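Local coordinates for protein 11R-lipoxygenase (PDB 3VF1) that probably adds molecular oxygen to polyunsaturated fatty acids at a non-heme iron centre, as a calcium-dependent lipoxygenase of lipid metabolism, at residues 491-502 against 665-676. Sequence-based numbering, arbitrary orientation.
Sequences YYKDDALLLWNV and NLANITKQITER. With FRU (beta-D-fructofuranose), chain C.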
ATOM      1  N   TYR A 491      -5.206  10.142  16.283  1.00 26.21           N
ATOM      2  CA  TYR A 491      -6.368   9.581  15.600  1.00 26.92           C
ATOM      3  C   TYR A 491      -6.021   8.405  14.693  1.00 26.09           C
ATOM      4  O   TYR A 491      -6.806   7.469  14.568  1.00 29.00           O
ATOM      5  CB  TYR A 491      -7.083  10.676  14.809  1.00 27.28           C
ATOM      6  CG  TYR A 491      -7.512  11.837  15.674  1.00 30.62           C
ATOM      7  CD1 TYR A 491      -8.092  11.621  16.916  1.00 30.91           C
ATOM      8  CD2 TYR A 491      -7.317  13.149  15.262  1.00 34.08           C
ATOM      9  CE1 TYR A 491      -8.482  12.674  17.717  1.00 30.69           C
ATOM     10  CE2 TYR A 491      -7.700  14.211  16.059  1.00 33.73           C
ATOM     11  CZ  TYR A 491      -8.283  13.967  17.285  1.00 34.39           C
ATOM     12  OH  TYR A 491      -8.668  15.017  18.085  1.00 44.92           O
ATOM     13  N   TYR A 492      -4.855   8.450  14.057  1.00 25.13           N
ATOM     14  CA  TYR A 492      -4.399   7.321  13.259  1.00 26.78           C
ATOM     15  C   TYR A 492      -4.339   6.061  14.113  1.00 24.46           C
ATOM     16  O   TYR A 492      -4.744   4.987  13.681  1.00 25.35           O
ATOM     17  CB  TYR A 492      -3.016   7.583  12.669  1.00 26.21           C
ATOM     18  CG  TYR A 492      -2.288   6.305  12.310  1.00 24.25           C
ATOM     19  CD1 TYR A 492      -1.490   5.657  13.242  1.00 24.38           C
ATOM     20  CD2 TYR A 492      -2.417   5.734  11.049  1.00 24.25           C
ATOM     21  CE1 TYR A 492      -0.831   4.485  12.930  1.00 26.05           C
ATOM     22  CE2 TYR A 492      -1.761   4.559  10.726  1.00 25.43           C
ATOM     23  CZ  TYR A 492      -0.969   3.940  11.672  1.00 26.72           C
ATOM     24  OH  TYR A 492      -0.313   2.773  11.359  1.00 24.62           O
ATOM     25  N   LYS A 493      -3.821   6.200  15.328  1.00 24.57           N
ATOM     26  CA  LYS A 493      -3.643   5.062  16.223  1.00 24.98           C
ATOM     27  C   LYS A 493      -4.981   4.451  16.620  1.00 27.62           C
ATOM     28  O   LYS A 493      -5.139   3.232  16.608  1.00 31.06           O
ATOM     29  CB  LYS A 493      -2.862   5.485  17.469  1.00 27.76           C
ATOM     30  CG  LYS A 493      -2.837   4.445  18.580  1.00 27.85           C
ATOM     31  CD  LYS A 493      -3.922   4.685  19.619  1.00 28.61           C
ATOM     32  CE  LYS A 493      -3.698   5.989  20.370  1.00 31.05           C
ATOM     33  NZ  LYS A 493      -4.707   6.214  21.438  1.00 33.00           N
ATOM     34  N   ASP A 494      -5.945   5.298  16.966  1.00 26.27           N
ATOM     35  CA  ASP A 494      -7.261   4.823  17.378  1.00 29.80           C
ATOM     36  C   ASP A 494      -7.954   4.065  16.250  1.00 31.48           C
ATOM     37  O   ASP A 494      -8.507   2.984  16.464  1.00 31.10           O
ATOM     38  CB  ASP A 494      -8.138   5.992  17.828  1.00 29.57           C
ATOM     39  CG  ASP A 494      -7.669   6.606  19.132  1.00 35.35           C
ATOM     40  OD1 ASP A 494      -7.047   5.890  19.941  1.00 39.97           O
ATOM     41  OD2 ASP A 494      -7.929   7.808  19.351  1.00 40.89           O
ATOM     42  N   ASP A 495      -7.918   4.633  15.050  1.00 28.11           N
ATOM     43  CA  ASP A 495      -8.608   4.044  13.907  1.00 27.55           C
ATOM     44  C   ASP A 495      -7.893   2.795  13.398  1.00 29.24           C
ATOM     45  O   ASP A 495      -8.532   1.796  13.071  1.00 28.42           O
ATOM     46  CB  ASP A 495      -8.736   5.067  12.778  1.00 29.18           C
ATOM     47  CG  ASP A 495      -9.547   6.286  13.185  1.00 40.25           C
ATOM     48  OD1 ASP A 495     -10.377   6.165  14.114  1.00 39.10           O
ATOM     49  OD2 ASP A 495      -9.356   7.364  12.580  1.00 37.66           O
ATOM     50  N   ALA A 496      -6.567   2.857  13.329  1.00 27.71           N
ATOM     51  CA  ALA A 496      -5.772   1.729  12.861  1.00 27.74           C
ATOM     52  C   ALA A 496      -5.946   0.512  13.769  1.00 28.94           C
ATOM     53  O   ALA A 496      -5.925  -0.626  13.303  1.00 30.88           O
ATOM     54  CB  ALA A 496      -4.304   2.119  12.773  1.00 25.68           C
ATOM     55  N   LEU A 497      -6.119   0.752  15.065  1.00 29.66           N
ATOM     56  CA  LEU A 497      -6.261  -0.337  16.027  1.00 30.15           C
ATOM     57  C   LEU A 497      -7.637  -0.992  15.938  1.00 32.38           C
ATOM     58  O   LEU A 497      -7.775  -2.188  16.195  1.00 31.65           O
ATOM     59  CB  LEU A 497      -5.998   0.158  17.451  1.00 29.10           C
ATOM     60  CG  LEU A 497      -4.529   0.380  17.819  1.00 31.74           C
ATOM     61  CD1 LEU A 497      -4.409   0.922  19.236  1.00 33.00           C
ATOM     62  CD2 LEU A 497      -3.732  -0.908  17.675  1.00 29.69           C
ATOM     63  N   LEU A 498      -8.652  -0.213  15.579  1.00 30.20           N
ATOM     64  CA  LEU A 498      -9.984  -0.762  15.359  1.00 26.94           C
ATOM     65  C   LEU A 498      -9.977  -1.663  14.129  1.00 28.44           C
ATOM     66  O   LEU A 498     -10.532  -2.761  14.145  1.00 29.64           O
ATOM     67  CB  LEU A 498     -11.007   0.357  15.163  1.00 28.69           C
ATOM     68  CG  LEU A 498     -11.345   1.217  16.383  1.00 31.38           C
ATOM     69  CD1 LEU A 498     -12.321   2.314  15.993  1.00 27.11           C
ATOM     70  CD2 LEU A 498     -11.915   0.365  17.506  1.00 30.04           C
ATOM     71  N   LEU A 499      -9.340  -1.187  13.064  1.00 27.13           N
ATOM     72  CA  LEU A 499      -9.303  -1.906  11.798  1.00 25.92           C
ATOM     73  C   LEU A 499      -8.462  -3.168  11.907  1.00 26.02           C
ATOM     74  O   LEU A 499      -8.819  -4.209  11.362  1.00 27.56           O
ATOM     75  CB  LEU A 499      -8.744  -1.003  10.701  1.00 24.25           C
ATOM     76  CG  LEU A 499      -9.680   0.129  10.273  1.00 24.42           C
ATOM     77  CD1 LEU A 499      -8.900   1.315   9.742  1.00 23.17           C
ATOM     78  CD2 LEU A 499     -10.662  -0.380   9.230  1.00 25.04           C
ATOM     79  N   TRP A 500      -7.341  -3.067  12.612  1.00 26.41           N
ATOM     80  CA  TRP A 500      -6.464  -4.211  12.823  1.00 25.79           C
ATOM     81  C   TRP A 500      -7.219  -5.351  13.499  1.00 27.39           C
ATOM     82  O   TRP A 500      -7.162  -6.495  13.053  1.00 27.36           O
ATOM     83  CB  TRP A 500      -5.264  -3.806  13.678  1.00 25.49           C
ATOM     84  CG  TRP A 500      -4.386  -4.956  14.046  1.00 29.21           C
ATOM     85  CD1 TRP A 500      -4.529  -5.785  15.119  1.00 30.77           C
ATOM     86  CD2 TRP A 500      -3.225  -5.410  13.340  1.00 27.80           C
ATOM     87  NE1 TRP A 500      -3.529  -6.728  15.127  1.00 31.00           N
ATOM     88  CE2 TRP A 500      -2.715  -6.518  14.045  1.00 28.62           C
ATOM     89  CE3 TRP A 500      -2.569  -4.987  12.182  1.00 27.94           C
ATOM     90  CZ2 TRP A 500      -1.579  -7.208  13.630  1.00 31.62           C
ATOM     91  CZ3 TRP A 500      -1.441  -5.673  11.771  1.00 31.99           C
ATOM     92  CH2 TRP A 500      -0.957  -6.771  12.494  1.00 33.55           C
ATOM     93  N   ASN A 501      -7.926  -5.030  14.577  1.00 25.60           N
ATOM     94  CA  ASN A 501      -8.666  -6.031  15.336  1.00 29.25           C
ATOM     95  C   ASN A 501      -9.851  -6.595  14.557  1.00 28.79           C
ATOM     96  O   ASN A 501     -10.202  -7.763  14.712  1.00 29.47           O
ATOM     97  CB  ASN A 501      -9.146  -5.438  16.663  1.00 31.14           C
ATOM     98  CG  ASN A 501      -8.018  -5.268  17.665  1.00 38.25           C
ATOM     99  OD1 ASN A 501      -7.127  -6.112  17.762  1.00 40.45           O
ATOM    100  ND2 ASN A 501      -8.051  -4.173  18.415  1.00 39.64           N
ATOM    101  N   VAL A 502     -10.466  -5.765  13.723  1.00 26.39           N
ATOM    102  CA  VAL A 502     -11.589  -6.206  12.902  1.00 25.67           C
ATOM    103  C   VAL A 502     -11.111  -7.089  11.754  1.00 28.71           C
ATOM    104  O   VAL A 502     -11.780  -8.054  11.386  1.00 30.30           O
ATOM    105  CB  VAL A 502     -12.391  -5.009  12.346  1.00 26.30           C
ATOM    106  CG1 VAL A 502     -13.014  -5.350  11.005  1.00 26.01           C
ATOM    107  CG2 VAL A 502     -13.456  -4.583  13.345  1.00 29.75           C
ATOM    108  N   ASN A 665     -18.843  -5.111  10.874  1.00 28.35           N
ATOM    109  CA  ASN A 665     -17.893  -4.563  11.831  1.00 32.11           C
ATOM    110  C   ASN A 665     -17.252  -3.286  11.302  1.00 33.73           C
ATOM    111  O   ASN A 665     -16.947  -2.372  12.067  1.00 30.59           O
ATOM    112  CB  ASN A 665     -16.812  -5.590  12.167  1.00 31.70           C
ATOM    113  CG  ASN A 665     -17.330  -6.718  13.035  1.00 31.09           C
ATOM    114  OD1 ASN A 665     -18.349  -6.579  13.710  1.00 33.20           O
ATOM    115  ND2 ASN A 665     -16.622  -7.841  13.029  1.00 29.98           N
ATOM    116  N   LEU A 666     -17.050  -3.230   9.989  1.00 31.81           N
ATOM    117  CA  LEU A 666     -16.500  -2.043   9.348  1.00 28.75           C
ATOM    118  C   LEU A 666     -17.501  -0.898   9.406  1.00 27.58           C
ATOM    119  O   LEU A 666     -17.134   0.248   9.664  1.00 31.13           O
ATOM    120  CB  LEU A 666     -16.134  -2.340   7.894  1.00 28.87           C
ATOM    121  CG  LEU A 666     -14.988  -3.329   7.683  1.00 28.47           C
ATOM    122  CD1 LEU A 666     -14.742  -3.547   6.196  1.00 27.77           C
ATOM    123  CD2 LEU A 666     -13.723  -2.845   8.371  1.00 24.60           C
ATOM    124  N   ALA A 667     -18.768  -1.216   9.168  1.00 29.05           N
ATOM    125  CA  ALA A 667     -19.827  -0.219   9.208  1.00 29.38           C
ATOM    126  C   ALA A 667     -19.900   0.430  10.588  1.00 30.65           C
ATOM    127  O   ALA A 667     -20.247   1.604  10.712  1.00 32.81           O
ATOM    128  CB  ALA A 667     -21.163  -0.853   8.848  1.00 30.27           C
ATOM    129  N   ASN A 668     -19.568  -0.340  11.621  1.00 27.76           N
ATOM    130  CA  ASN A 668     -19.584   0.173  12.986  1.00 32.78           C
ATOM    131  C   ASN A 668     -18.380   1.069  13.257  1.00 33.01           C
ATOM    132  O   ASN A 668     -18.478   2.046  13.999  1.00 30.69           O
ATOM    133  CB  ASN A 668     -19.626  -0.978  13.992  1.00 32.98           C
ATOM    134  CG  ASN A 668     -20.925  -1.767  13.923  1.00 46.86           C
ATOM    135  OD1 ASN A 668     -21.953  -1.254  13.476  1.00 45.41           O
ATOM    136  ND2 ASN A 668     -20.882  -3.020  14.368  1.00 40.55           N
ATOM    137  N   ILE A 669     -17.247   0.732  12.651  1.00 30.25           N
ATOM    138  CA  ILE A 669     -16.050   1.555  12.764  1.00 30.67           C
ATOM    139  C   ILE A 669     -16.268   2.887  12.055  1.00 30.46           C
ATOM    140  O   ILE A 669     -15.910   3.945  12.575  1.00 29.13           O
ATOM    141  CB  ILE A 669     -14.824   0.849  12.167  1.00 27.40           C
ATOM    142  CG1 ILE A 669     -14.400  -0.310  13.070  1.00 27.84           C
ATOM    143  CG2 ILE A 669     -13.670   1.830  11.995  1.00 26.52           C
ATOM    144  CD1 ILE A 669     -13.256  -1.135  12.522  1.00 28.64           C
ATOM    145  N   THR A 670     -16.857   2.826  10.866  1.00 27.72           N
ATOM    146  CA  THR A 670     -17.209   4.025  10.118  1.00 26.98           C
ATOM    147  C   THR A 670     -18.025   4.967  10.993  1.00 30.59           C
ATOM    148  O   THR A 670     -17.789   6.174  11.019  1.00 33.08           O
ATOM    149  CB  THR A 670     -18.041   3.679   8.871  1.00 28.45           C
ATOM    150  OG1 THR A 670     -17.227   2.974   7.928  1.00 27.81           O
ATOM    151  CG2 THR A 670     -18.590   4.938   8.218  1.00 26.11           C
ATOM    152  N   LYS A 671     -18.987   4.401  11.712  1.00 30.54           N
ATOM    153  CA  LYS A 671     -19.872   5.179  12.569  1.00 30.71           C
ATOM    154  C   LYS A 671     -19.114   5.827  13.729  1.00 30.58           C
ATOM    155  O   LYS A 671     -19.380   6.973  14.082  1.00 32.56           O
ATOM    156  CB  LYS A 671     -20.998   4.284  13.093  1.00 36.13           C
ATOM    157  CG  LYS A 671     -21.961   4.968  14.046  1.00 40.63           C
ATOM    158  CD  LYS A 671     -23.238   4.156  14.207  1.00 49.58           C
ATOM    159  CE  LYS A 671     -24.097   4.671  15.352  1.00 58.58           C
ATOM    160  NZ  LYS A 671     -23.517   4.338  16.684  1.00 67.02           N
ATOM    161  N   GLN A 672     -18.168   5.097  14.313  1.00 29.65           N
ATOM    162  CA  GLN A 672     -17.351   5.637  15.397  1.00 32.38           C
ATOM    163  C   GLN A 672     -16.525   6.823  14.912  1.00 31.82           C
ATOM    164  O   GLN A 672     -16.553   7.898  15.511  1.00 30.77           O
ATOM    165  CB  GLN A 672     -16.409   4.567  15.952  1.00 31.90           C
ATOM    166  CG  GLN A 672     -17.088   3.481  16.764  1.00 42.39           C
ATOM    167  CD  GLN A 672     -16.089   2.582  17.470  1.00 50.79           C
ATOM    168  OE1 GLN A 672     -15.161   3.063  18.126  1.00 49.38           O
ATOM    169  NE2 GLN A 672     -16.267   1.272  17.334  1.00 45.03           N
ATOM    170  N   ILE A 673     -15.789   6.614  13.825  1.00 29.27           N
ATOM    171  CA  ILE A 673     -14.921   7.643  13.270  1.00 28.01           C
ATOM    172  C   ILE A 673     -15.715   8.898  12.940  1.00 30.19           C
ATOM    173  O   ILE A 673     -15.252  10.015  13.167  1.00 29.52           O
ATOM    174  CB  ILE A 673     -14.215   7.146  11.996  1.00 27.07           C
ATOM    175  CG1 ILE A 673     -13.222   6.037  12.347  1.00 29.92           C
ATOM    176  CG2 ILE A 673     -13.504   8.296  11.299  1.00 25.45           C
ATOM    177  CD1 ILE A 673     -12.609   5.354  11.141  1.00 29.23           C
ATOM    178  N   THR A 674     -16.915   8.707  12.403  1.00 30.41           N
ATOM    179  CA  THR A 674     -17.771   9.823  12.026  1.00 29.79           C
ATOM    180  C   THR A 674     -18.194  10.628  13.250  1.00 31.05           C
ATOM    181  O   THR A 674     -18.183  11.856  13.230  1.00 32.05           O
ATOM    182  CB  THR A 674     -19.026   9.338  11.284  1.00 30.64           C
ATOM    183  OG1 THR A 674     -18.652   8.801  10.010  1.00 30.94           O
ATOM    184  CG2 THR A 674     -20.006  10.481  11.076  1.00 27.47           C
ATOM    185  N   GLU A 675     -18.565   9.929  14.318  1.00 29.62           N
ATOM    186  CA  GLU A 675     -19.006  10.589  15.539  1.00 33.35           C
ATOM    187  C   GLU A 675     -17.871  11.379  16.188  1.00 34.24           C
ATOM    188  O   GLU A 675     -18.090  12.467  16.723  1.00 37.99           O
ATOM    189  CB  GLU A 675     -19.582   9.569  16.521  1.00 36.51           C
ATOM    190  CG  GLU A 675     -20.933   9.013  16.093  1.00 49.17           C
ATOM    191  CD  GLU A 675     -21.455   7.945  17.032  1.00 59.04           C
ATOM    192  OE1 GLU A 675     -20.640   7.342  17.764  1.00 61.44           O
ATOM    193  OE2 GLU A 675     -22.683   7.713  17.042  1.00 56.71           O
ATOM    194  N   ARG A 676     -16.660  10.835  16.137  1.00 30.34           N
ATOM    195  CA  ARG A 676     -15.497  11.527  16.682  1.00 33.19           C
ATOM    196  C   ARG A 676     -15.165  12.756  15.845  1.00 35.04           C
ATOM    197  O   ARG A 676     -14.832  13.813  16.381  1.00 39.59           O
ATOM    198  CB  ARG A 676     -14.284  10.598  16.721  1.00 28.84           C
ATOM    199  CG  ARG A 676     -13.017  11.278  17.218  1.00 32.85           C
ATOM    200  CD  ARG A 676     -11.782  10.559  16.734  1.00 32.45           C
ATOM    201  NE  ARG A 676     -11.658  10.606  15.280  1.00 28.62           N
ATOM    202  CZ  ARG A 676     -10.873   9.799  14.571  1.00 30.76           C
ATOM    203  NH1 ARG A 676     -10.140   8.874  15.179  1.00 28.63           N
ATOM    204  NH2 ARG A 676     -10.825   9.912  13.250  1.00 29.93           N
TER
HETATM  205  C1  FRU C   2      -6.796   2.199  21.462  1.00 46.49           C
HETATM  206  C2  FRU C   2      -7.052   2.756  22.857  1.00 49.46           C
HETATM  207  C3  FRU C   2      -8.540   2.858  23.150  1.00 47.81           C
HETATM  208  C4  FRU C   2      -8.675   4.164  23.904  1.00 53.68           C
HETATM  209  C5  FRU C   2      -7.488   4.985  23.424  1.00 49.23           C
HETATM  210  C6  FRU C   2      -6.948   5.849  24.557  1.00 45.97           C
HETATM  211  O1  FRU C   2      -7.403   3.033  20.502  1.00 40.19           O
HETATM  212  O2  FRU C   2      -6.479   1.906  23.826  1.00 53.34           O
HETATM  213  O3  FRU C   2      -8.995   1.773  23.928  1.00 56.49           O
HETATM  214  O4  FRU C   2      -9.898   4.811  23.648  1.00 59.81           O
HETATM  215  O5  FRU C   2      -6.515   4.065  22.958  1.00 52.34           O
HETATM  216  O6  FRU C   2      -6.548   7.111  24.077  1.00 43.39           O
HETATM  217  O   HOH W   1     -14.777  -8.722  11.261  1.00 28.97           O
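Tyr491 CB and CG lie over one face of the Arg676 guanidinium, toward its rim, CB 3.6 Å from Arg676 NH1, with ring and guanidinium planes 44° apart, too inclined for a parallel stack. Next along the helix, Lys493 NZ and Asp494 OD1 form a salt bridge and both bind the fructose, Asp494 OD1 accepting from fructose O1 at 2.9 Å while Lys493 NZ donates to fructose O5. Asp495 makes the salt bridge that spans the helices: its OD1 lies 2.9 Å from Arg676 NH1, and Arg676 NH2 reaches the syn lone pair of Asp495 OD2 at 3.0 Å, nearly in the guanidinium plane, while the NH1 bond to OD2 is weak. Ile673 CG1 lies against OD1. Arg676 gets there because its chain bends at chi3 (64°). A leucine in its place would probably leave the buried Asp495 carboxylate without its countercharge and uncover the flank of Tyr491. Leu498 sets CB against Ile669 CD1 at 3.8 Å and turns CD1 to Gln672 OE1. Leu499, which also touches Cys573 of the iron-ligand helix 557-579, crosses Leu666 at about a right angle. Val502 CG2 meets Ile669 CD1 tip to tip at 3.6 Å, and a water links Val502 O to Asn665 ND2. With axes 10.4 Å apart at 170°, the two antiparallel helices of the lipoxygenase catalytic domain are joined by an apolar seam closed by an ion pair at one end and a water bridge at the other.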